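Local coordinates for uncharacterized protein YqbN (Bacillus subtilis, PDB 3KLU) that is uncharacterised but, as a member of the XkdN-like phage tail assembly chaperone family, probably assists the assembly of a phage-type tail, at residues A[99-102]-A[106-109]; A[93-98]-A[114-119]; A[81-86]-A[108-113]; A[51-56]-A[86-91]. All blocks are in the same frame, centred on the assembly; numbering follows the deposited sequence.

Interaction 1 (A[99-102]-A[106-109]); sequences ELRE and TEDP
The backbone at Thr106 folds back against helix 98-103, its CA 5.2 Å from that of Arg101, and Thr106 N gives a hydrogen bond to Arg101 O at 3.0 Å. The same carbonyl has a second partner. A water donates to Arg101 O at 3.0 Å and also to Glu107 OE2 at 2.6 Å, tying the helix backbone to the carboxylate across the turn. Arg101 starts out with CG beside its backbone N (chi1 -83°) and the chain bends at chi3; its CG passes 3.3 Å from Thr106 O and the guanidinium is carried over to Glu107. There NH1 and Glu107 OE1 form a salt bridge at 2.7 Å, the oxygen being met on its syn side and close to the guanidinium plane. The two flat groups stand 85° apart, so a single N-H makes this link rather than a matched pair. Arg101 NE is held by the carbonyl of Lys96, which helps to fix the rotation of the head group, and Lys98 adds a long, weak ion pair to Glu107. Further along, Thr106 OG1 accepts from Asp108 N at 3.2 Å. That is an ST turn, and it leads straight into the N-cap of helix 109-116: the whole is a tight surface connection of the helix-loop-helix kind between two short consecutive helices.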
# COMPACT_ATOMS: atom_id res chain seq x y z
N GLU A 99 -11.90 -11.40 5.16
CA GLU A 99 -13.25 -10.86 5.08
C GLU A 99 -13.49 -10.19 3.72
O GLU A 99 -14.57 -10.33 3.14
CB GLU A 99 -13.48 -9.88 6.21
CG GLU A 99 -14.92 -9.66 6.57
CD GLU A 99 -15.05 -8.63 7.68
OE1 GLU A 99 -13.98 -8.29 8.28
OE2 GLU A 99 -16.19 -8.16 7.96
N LEU A 100 -12.49 -9.48 3.22
CA LEU A 100 -12.66 -8.83 1.92
C LEU A 100 -12.55 -9.82 0.80
O LEU A 100 -13.24 -9.68 -0.21
CB LEU A 100 -11.62 -7.72 1.72
CG LEU A 100 -11.99 -6.49 2.55
CD1 LEU A 100 -10.86 -5.42 2.47
CD2 LEU A 100 -13.35 -5.91 2.06
N ARG A 101 -11.71 -10.83 0.94
CA ARG A 101 -11.58 -11.81 -0.15
C ARG A 101 -12.91 -12.57 -0.30
O ARG A 101 -13.36 -12.83 -1.43
CB ARG A 101 -10.42 -12.77 0.14
CG ARG A 101 -9.07 -12.21 -0.27
CD ARG A 101 -7.92 -13.20 -0.07
NE ARG A 101 -7.47 -13.21 1.31
CZ ARG A 101 -7.51 -14.27 2.10
NH1 ARG A 101 -7.99 -15.42 1.65
NH2 ARG A 101 -7.08 -14.19 3.35
N GLU A 102 -13.52 -12.89 0.83
CA GLU A 102 -14.81 -13.58 0.86
C GLU A 102 -15.88 -12.69 0.23
O GLU A 102 -16.44 -13.04 -0.80
CB GLU A 102 -15.26 -13.88 2.29
CG GLU A 102 -14.42 -14.89 3.04
CD GLU A 102 -14.93 -16.31 2.90
OE1 GLU A 102 -15.91 -16.66 3.59
OE2 GLU A 102 -14.35 -17.07 2.09
N THR A 106 -13.07 -13.10 -4.42
CA THR A 106 -11.83 -13.28 -5.17
C THR A 106 -10.67 -13.38 -4.18
O THR A 106 -10.63 -12.68 -3.16
CB THR A 106 -11.59 -12.17 -6.21
OG1 THR A 106 -10.30 -12.36 -6.80
CG2 THR A 106 -11.69 -10.78 -5.58
N GLU A 107 -9.77 -14.32 -4.44
CA GLU A 107 -8.63 -14.52 -3.56
C GLU A 107 -7.46 -13.63 -3.97
O GLU A 107 -6.43 -13.59 -3.30
CB GLU A 107 -8.22 -15.99 -3.57
CG GLU A 107 -9.24 -16.88 -2.95
CD GLU A 107 -9.44 -16.59 -1.49
OE1 GLU A 107 -8.45 -16.59 -0.74
OE2 GLU A 107 -10.60 -16.37 -1.08
N ASP A 108 -7.64 -12.91 -5.07
CA ASP A 108 -6.61 -12.01 -5.57
C ASP A 108 -6.77 -10.64 -4.92
O ASP A 108 -7.70 -9.88 -5.26
CB ASP A 108 -6.71 -11.87 -7.07
CG ASP A 108 -5.52 -11.15 -7.66
OD1 ASP A 108 -4.59 -10.80 -6.89
OD2 ASP A 108 -5.51 -10.92 -8.90
N PRO A 109 -5.86 -10.30 -3.97
CA PRO A 109 -5.88 -9.03 -3.25
C PRO A 109 -5.89 -7.82 -4.19
O PRO A 109 -6.46 -6.78 -3.85
CB PRO A 109 -4.63 -9.09 -2.37
CG PRO A 109 -4.37 -10.57 -2.24
CD PRO A 109 -4.66 -11.08 -3.61
O HOH W 1 -12.72 -15.61 -2.32

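Interaction 2 (A[93-98]-A[114-119]); sequences PTFKAK and KRVLSV
Phe95 swings CG to the side of its own backbone N (chi1 -62°), while Val116 places CG1 opposite its N (chi1 175°) and CG2 opposite its carbonyl carbon; the ring and the valine fork thus meet across a gap of 8.8 Å between their CA atoms. The ring atom that touches is CE1, which lies 3.6 Å from Val116 CG2 and 3.8 Å from Val116 CB. The ring and the valine meet obliquely. At the far end of the ring, CZ comes within 4.2 Å of Leu117 CD1, so the phenyl group reaches two successive residues where helix 109-116 stops. One face of the ring has the carbonyl oxygen of Pro93, the residue that follows a cis peptide bond, 4.2 Å above its centre.

Everything that touches here is buried and apolar. Trp126 of helix 120-133 packs edge-to-face with Phe95, and Phe44 from the sheet touches Phe95, Leu117 and Pro93, so the contact is one corner of a larger aromatic cluster. Backbone turns set up both sides. Ala97 N bonds to Thr94 O at 3.0 Å, closing a type I beta turn that presents Phe95 inward. On the helix side, Leu117 is the first residue to drop out of helical conformation and lies at the centre of an inverse gamma turn. The arrangement is that of a loop phenylalanine packed against the C-terminal end of a helix, joining the 93-98 loop, helix 109-116 and the small antiparallel sheet in one hydrophobic core.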
# COMPACT_ATOMS: atom_id res chain seq x y z
N PRO A 93 -7.69 -0.12 4.26
CA PRO A 93 -8.04 -1.54 4.43
C PRO A 93 -6.97 -2.44 3.83
O PRO A 93 -6.36 -2.09 2.84
CB PRO A 93 -9.36 -1.63 3.68
CG PRO A 93 -9.06 -0.81 2.44
CD PRO A 93 -8.25 0.40 2.99
N THR A 94 -6.71 -3.61 4.42
CA THR A 94 -5.73 -4.49 3.81
C THR A 94 -6.54 -5.45 2.96
O THR A 94 -7.34 -6.24 3.46
CB THR A 94 -4.87 -5.27 4.82
OG1 THR A 94 -4.18 -6.35 4.15
CG2 THR A 94 -5.72 -5.82 5.88
N PHE A 95 -6.31 -5.38 1.65
CA PHE A 95 -7.04 -6.20 0.68
C PHE A 95 -6.80 -7.69 0.71
O PHE A 95 -7.44 -8.46 -0.02
CB PHE A 95 -6.80 -5.63 -0.72
CG PHE A 95 -7.32 -4.25 -0.87
CD1 PHE A 95 -8.64 -3.96 -0.50
CD2 PHE A 95 -6.53 -3.24 -1.39
CE1 PHE A 95 -9.18 -2.67 -0.64
CE2 PHE A 95 -7.04 -1.92 -1.55
CZ PHE A 95 -8.37 -1.64 -1.18
N LYS A 96 -5.89 -8.09 1.59
CA LYS A 96 -5.58 -9.50 1.76
C LYS A 96 -6.51 -10.08 2.82
O LYS A 96 -6.59 -11.28 2.96
CB LYS A 96 -4.15 -9.67 2.23
CG LYS A 96 -3.14 -9.24 1.23
CD LYS A 96 -1.80 -9.69 1.66
CE LYS A 96 -0.76 -9.24 0.66
NZ LYS A 96 0.54 -9.86 0.99
N ALA A 97 -7.20 -9.22 3.55
CA ALA A 97 -8.10 -9.68 4.61
C ALA A 97 -9.07 -10.70 4.08
O ALA A 97 -9.69 -10.50 3.03
CB ALA A 97 -8.87 -8.52 5.22
N LYS A 98 -9.19 -11.80 4.82
CA LYS A 98 -10.10 -12.86 4.47
C LYS A 98 -11.50 -12.31 4.28
O LYS A 98 -12.22 -12.72 3.37
CB LYS A 98 -10.16 -13.93 5.56
CG LYS A 98 -11.07 -15.08 5.19
CD LYS A 98 -10.71 -15.60 3.81
CE LYS A 98 -11.31 -16.97 3.50
NZ LYS A 98 -11.04 -17.36 2.07
N LYS A 114 -9.46 -3.66 -6.90
CA LYS A 114 -10.20 -3.12 -8.04
C LYS A 114 -11.71 -3.13 -7.82
O LYS A 114 -12.41 -2.26 -8.28
CB LYS A 114 -9.85 -3.86 -9.32
CG LYS A 114 -8.45 -3.55 -9.82
CD LYS A 114 -8.09 -4.53 -10.94
CE LYS A 114 -6.68 -4.32 -11.43
NZ LYS A 114 -6.48 -2.89 -11.73
N ARG A 115 -12.20 -4.13 -7.10
CA ARG A 115 -13.62 -4.15 -6.81
C ARG A 115 -13.97 -3.15 -5.70
O ARG A 115 -15.04 -2.55 -5.74
CB ARG A 115 -14.05 -5.58 -6.47
CG ARG A 115 -13.73 -6.50 -7.65
CD ARG A 115 -14.15 -7.94 -7.46
NE ARG A 115 -13.78 -8.71 -8.65
CZ ARG A 115 -13.96 -10.03 -8.79
NH1 ARG A 115 -14.50 -10.75 -7.80
NH2 ARG A 115 -13.64 -10.64 -9.92
N VAL A 116 -13.08 -2.92 -4.74
CA VAL A 116 -13.37 -1.94 -3.68
C VAL A 116 -13.26 -0.51 -4.22
O VAL A 116 -14.15 0.30 -4.03
CB VAL A 116 -12.40 -2.04 -2.46
CG1 VAL A 116 -12.71 -0.88 -1.46
CG2 VAL A 116 -12.53 -3.40 -1.74
N LEU A 117 -12.14 -0.19 -4.88
CA LEU A 117 -11.95 1.15 -5.45
C LEU A 117 -12.54 1.08 -6.88
O LEU A 117 -11.83 1.20 -7.89
CB LEU A 117 -10.44 1.47 -5.48
CG LEU A 117 -9.80 1.48 -4.08
CD1 LEU A 117 -8.29 1.36 -4.16
CD2 LEU A 117 -10.16 2.75 -3.36
N SER A 118 -13.85 0.86 -6.96
CA SER A 118 -14.51 0.68 -8.26
C SER A 118 -14.69 1.90 -9.17
O SER A 118 -15.24 1.78 -10.26
CB SER A 118 -15.84 -0.02 -8.06
OG SER A 118 -16.60 0.64 -7.08
N VAL A 119 -14.24 3.07 -8.72
CA VAL A 119 -14.28 4.26 -9.53
C VAL A 119 -12.84 4.44 -10.03
O VAL A 119 -11.91 4.55 -9.22
CB VAL A 119 -14.74 5.44 -8.73
CG1 VAL A 119 -14.55 6.71 -9.52
CG2 VAL A 119 -16.21 5.24 -8.38

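Interaction 3 (A[81-86]-A[108-113]); sequences FYARIA and DPVEVA
Val110 and Ala83 face each other where helix 78-89 packs against the first turn of helix 109-116, a close helix-helix contact, consistent with the small side chain of Ala83: the two CA atoms are just 6.2 Å apart. Both side chains leave their backbones toward the opposite helix. Val110 straddles the alanine methyl with its fork, CG1 and CG2 each lying 3.7 Å from Ala83 CB, so the single carbon sits between two branches instead of against one. The valine owes this pose to its first torsion (chi1 169°), which puts CG1 opposite the backbone N and CG2 opposite the carbonyl carbon.

Arg84 adds its aliphatic part from one flank. Its chain runs at about a right angle to the valine, and kinks at chi2 and chi3 bring CD to 4.1 Å from Val110 CG2. The charged end belongs elsewhere: it forms a salt bridge with Glu60 at the end of helix 51-60, so the methylenes cover the valine while the guanidinium joins a third helix. Tyr123 of helix 120-133 also touches Ala83, closing another side of this buried spot.

Asp108 occupies the N-cap position of the second helix. Arg80, one turn before Arg84, forms a salt bridge with that carboxylate, adding a polar tie between the two helices. The capping itself is modest, a weak hydrogen bond from Val110 N to Asp108 OD1 at 3.3 Å.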
# COMPACT_ATOMS: atom_id res chain seq x y z
N PHE A 81 3.13 -5.60 -10.38
CA PHE A 81 4.19 -5.28 -9.43
C PHE A 81 3.76 -4.10 -8.56
O PHE A 81 3.77 -4.18 -7.33
CB PHE A 81 5.45 -4.93 -10.21
CG PHE A 81 6.55 -4.34 -9.40
CD1 PHE A 81 7.00 -4.97 -8.26
CD2 PHE A 81 7.18 -3.17 -9.82
CE1 PHE A 81 8.08 -4.45 -7.54
CE2 PHE A 81 8.26 -2.64 -9.11
CZ PHE A 81 8.72 -3.29 -7.96
N TYR A 82 3.35 -3.01 -9.19
CA TYR A 82 2.94 -1.84 -8.45
C TYR A 82 1.69 -2.06 -7.61
O TYR A 82 1.57 -1.57 -6.49
CB TYR A 82 2.74 -0.67 -9.42
CG TYR A 82 4.03 -0.27 -10.06
CD1 TYR A 82 5.20 -0.24 -9.32
CD2 TYR A 82 4.10 0.07 -11.42
CE1 TYR A 82 6.41 0.12 -9.88
CE2 TYR A 82 5.33 0.45 -12.00
CZ TYR A 82 6.48 0.46 -11.21
OH TYR A 82 7.72 0.83 -11.70
N ALA A 83 0.76 -2.83 -8.17
CA ALA A 83 -0.48 -3.10 -7.48
C ALA A 83 -0.15 -3.86 -6.20
O ALA A 83 -0.69 -3.55 -5.12
CB ALA A 83 -1.43 -3.92 -8.38
N ARG A 84 0.71 -4.87 -6.31
CA ARG A 84 1.07 -5.64 -5.14
C ARG A 84 1.72 -4.71 -4.12
O ARG A 84 1.47 -4.83 -2.94
CB ARG A 84 2.05 -6.76 -5.51
CG ARG A 84 1.76 -7.53 -6.77
CD ARG A 84 0.93 -8.77 -6.54
NE ARG A 84 1.35 -9.54 -5.37
CZ ARG A 84 2.46 -10.27 -5.29
NH1 ARG A 84 3.30 -10.36 -6.31
NH2 ARG A 84 2.71 -10.95 -4.17
N ILE A 85 2.55 -3.77 -4.57
CA ILE A 85 3.19 -2.84 -3.63
C ILE A 85 2.13 -2.05 -2.84
O ILE A 85 2.21 -1.89 -1.58
CB ILE A 85 4.11 -1.82 -4.36
CG1 ILE A 85 5.27 -2.53 -5.05
CG2 ILE A 85 4.62 -0.79 -3.37
CD1 ILE A 85 6.23 -1.59 -5.84
N ALA A 86 1.14 -1.54 -3.59
CA ALA A 86 0.04 -0.76 -3.03
C ALA A 86 -0.75 -1.58 -2.01
O ALA A 86 -1.03 -1.10 -0.90
CB ALA A 86 -0.91 -0.27 -4.17
N ASP A 108 -7.64 -12.91 -5.07
CA ASP A 108 -6.61 -12.01 -5.57
C ASP A 108 -6.77 -10.64 -4.92
O ASP A 108 -7.70 -9.88 -5.26
CB ASP A 108 -6.71 -11.87 -7.07
CG ASP A 108 -5.52 -11.15 -7.66
OD1 ASP A 108 -4.59 -10.80 -6.89
OD2 ASP A 108 -5.51 -10.92 -8.90
N PRO A 109 -5.86 -10.30 -3.97
CA PRO A 109 -5.88 -9.03 -3.25
C PRO A 109 -5.89 -7.82 -4.19
O PRO A 109 -6.46 -6.78 -3.85
CB PRO A 109 -4.63 -9.09 -2.37
CG PRO A 109 -4.37 -10.57 -2.24
CD PRO A 109 -4.66 -11.08 -3.61
N VAL A 110 -5.29 -7.95 -5.36
CA VAL A 110 -5.27 -6.85 -6.31
C VAL A 110 -6.67 -6.70 -6.94
O VAL A 110 -7.11 -5.60 -7.27
CB VAL A 110 -4.24 -7.10 -7.43
CG1 VAL A 110 -4.43 -6.08 -8.57
CG2 VAL A 110 -2.81 -7.01 -6.84
N GLU A 111 -7.37 -7.81 -7.08
CA GLU A 111 -8.73 -7.78 -7.66
C GLU A 111 -9.65 -7.23 -6.55
O GLU A 111 -10.57 -6.45 -6.82
CB GLU A 111 -9.14 -9.21 -8.08
CG GLU A 111 -10.42 -9.36 -8.88
CD GLU A 111 -10.53 -8.39 -10.04
OE1 GLU A 111 -9.52 -8.12 -10.75
OE2 GLU A 111 -11.66 -7.91 -10.25
N VAL A 112 -9.39 -7.62 -5.31
CA VAL A 112 -10.17 -7.09 -4.21
C VAL A 112 -10.05 -5.57 -4.31
O VAL A 112 -11.05 -4.86 -4.22
CB VAL A 112 -9.62 -7.51 -2.80
CG1 VAL A 112 -10.58 -6.92 -1.72
CG2 VAL A 112 -9.52 -9.01 -2.65
N ALA A 113 -8.84 -5.07 -4.48
CA ALA A 113 -8.66 -3.62 -4.58
C ALA A 113 -9.48 -3.02 -5.74
O ALA A 113 -10.14 -1.99 -5.56
CB ALA A 113 -7.15 -3.25 -4.75

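Interaction 4 (A[51-56]-A[86-91]); sequences TDRIDE and AVETTV
The guanidinium of Arg53 and the carboxylate of Glu88 lie almost in one plane, tilted 12° from each other, and they meet through their edges rather than over a face. Two edges of the guanidinium are occupied by carboxylates: Glu88 takes the side carrying NE and NH2, and Glu56, from the same helix as Arg53, approaches NH1. The grip on Glu88 is two-pronged and side-on. Arg53 NE donates to Glu88 OE1 at 2.9 Å in a nearly straight bond (168°) that uses the syn lone pair of the oxygen, and Arg53 NH2 donates to Glu88 OE2, also at 2.9 Å, with a slight tilt out of the carboxylate plane. Two bonds of this sort, side by side, keep both flat groups from turning.

Arg53 gets there by bending at chi2 (51°), whereas Glu88 simply stretches out beyond CG, and the two chains cross at about a right angle over the 9.6 Å between their CA atoms. Arg53 NH1 and Glu56 OE2 form a salt bridge at 3.0 Å, with a weak, bent hydrogen bond. Glu88 OE2 has a further salt-bridge partner in Lys96, and being held by two cations would probably favour its charged form. Beyond Glu88 the chain leaves the helix for strand 90-92. What results is a bidentate, side-on salt bridge within a surface network of charges, linking helix 51-60 to the C-terminal end of helix 78-89.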
# COMPACT_ATOMS: atom_id res chain seq x y z
N THR A 51 12.56 -1.91 1.58
CA THR A 51 13.26 -1.98 0.32
C THR A 51 13.47 -3.46 -0.03
O THR A 51 13.27 -3.86 -1.16
CB THR A 51 14.60 -1.22 0.44
OG1 THR A 51 14.32 0.16 0.74
CG2 THR A 51 15.43 -1.38 -0.84
N ASP A 52 13.83 -4.27 0.97
CA ASP A 52 14.01 -5.70 0.76
C ASP A 52 12.72 -6.28 0.16
O ASP A 52 12.74 -7.08 -0.77
CB ASP A 52 14.30 -6.44 2.10
CG ASP A 52 15.77 -6.31 2.58
OD1 ASP A 52 16.57 -5.69 1.86
OD2 ASP A 52 16.12 -6.82 3.68
N ARG A 53 11.59 -5.87 0.72
CA ARG A 53 10.31 -6.40 0.27
C ARG A 53 9.92 -5.99 -1.13
O ARG A 53 9.28 -6.76 -1.86
CB ARG A 53 9.20 -5.99 1.25
CG ARG A 53 7.86 -6.58 0.88
CD ARG A 53 7.94 -8.12 0.64
NE ARG A 53 6.61 -8.63 0.28
CZ ARG A 53 6.35 -9.84 -0.21
NH1 ARG A 53 7.32 -10.73 -0.44
NH2 ARG A 53 5.09 -10.17 -0.47
N ILE A 54 10.29 -4.77 -1.51
CA ILE A 54 9.98 -4.27 -2.84
C ILE A 54 10.82 -5.11 -3.81
O ILE A 54 10.45 -5.32 -4.99
CB ILE A 54 10.33 -2.77 -2.92
CG1 ILE A 54 9.35 -1.98 -2.01
CG2 ILE A 54 10.23 -2.29 -4.32
CD1 ILE A 54 9.82 -0.58 -1.58
N ASP A 55 11.94 -5.61 -3.31
CA ASP A 55 12.80 -6.43 -4.14
C ASP A 55 12.17 -7.78 -4.40
O ASP A 55 12.09 -8.20 -5.54
CB ASP A 55 14.16 -6.62 -3.50
CG ASP A 55 15.06 -5.41 -3.68
OD1 ASP A 55 14.95 -4.75 -4.74
OD2 ASP A 55 15.88 -5.12 -2.78
N GLU A 56 11.72 -8.47 -3.36
CA GLU A 56 11.09 -9.75 -3.62
C GLU A 56 9.88 -9.57 -4.52
O GLU A 56 9.53 -10.47 -5.29
CB GLU A 56 10.62 -10.43 -2.36
CG GLU A 56 11.32 -10.07 -1.10
CD GLU A 56 10.64 -10.76 0.05
OE1 GLU A 56 10.64 -10.23 1.18
OE2 GLU A 56 10.10 -11.86 -0.19
N ALA A 86 1.14 -1.54 -3.59
CA ALA A 86 0.04 -0.76 -3.03
C ALA A 86 -0.75 -1.58 -2.01
O ALA A 86 -1.03 -1.10 -0.90
CB ALA A 86 -0.91 -0.27 -4.17
N VAL A 87 -1.10 -2.82 -2.38
CA VAL A 87 -1.83 -3.68 -1.46
C VAL A 87 -1.07 -3.76 -0.13
O VAL A 87 -1.64 -3.55 0.92
CB VAL A 87 -2.02 -5.10 -2.07
CG1 VAL A 87 -2.40 -6.14 -0.96
CG2 VAL A 87 -3.16 -5.06 -3.10
N GLU A 88 0.24 -4.04 -0.18
CA GLU A 88 1.05 -4.17 1.04
C GLU A 88 1.39 -2.83 1.76
O GLU A 88 1.59 -2.77 2.98
CB GLU A 88 2.28 -5.00 0.70
CG GLU A 88 1.90 -6.45 0.39
CD GLU A 88 3.08 -7.33 -0.02
OE1 GLU A 88 4.24 -7.01 0.34
OE2 GLU A 88 2.86 -8.35 -0.70
N THR A 89 1.41 -1.75 1.01
CA THR A 89 1.64 -0.45 1.62
C THR A 89 0.35 0.03 2.30
O THR A 89 0.35 0.96 3.10
CB THR A 89 2.02 0.53 0.53
OG1 THR A 89 3.23 0.06 -0.08
CG2 THR A 89 2.17 1.95 1.05
N THR A 90 -0.77 -0.60 1.97
CA THR A 90 -2.04 -0.16 2.55
C THR A 90 -2.43 -0.95 3.76
O THR A 90 -2.87 -2.10 3.64
CB THR A 90 -3.15 -0.22 1.50
OG1 THR A 90 -2.80 0.63 0.40
CG2 THR A 90 -4.47 0.25 2.07
N VAL A 91 -2.31 -0.31 4.92
CA VAL A 91 -2.60 -0.92 6.21
C VAL A 91 -4.09 -1.16 6.48
O VAL A 91 -4.47 -2.17 7.05
CB VAL A 91 -2.08 -0.02 7.38
CG1 VAL A 91 -2.02 -0.82 8.64
CG2 VAL A 91 -0.72 0.56 7.03

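Overall arrangement
Interactions 2 and 3 are the buried pair. Both use helix 109-116 and both are apolar, but one fills its space with an aromatic ring and the other with a methyl held in a valine fork. Phe95 connects them by packing on Ala113 and Val112. Interactions 1 and 4 lie at the surface and rely on arginine-glutamate pairs: one N-H between planes nearly at right angles, with water help, in interaction 1, a nearly coplanar two-bond pairing in interaction 4. Helix 78-89 serves both 3 and 4, and Asp108 and Pro109 both 1 and 3. Lys96 bridges the loop of interaction 2 to interactions 1 and 4, through its carbonyl and its amine respectively.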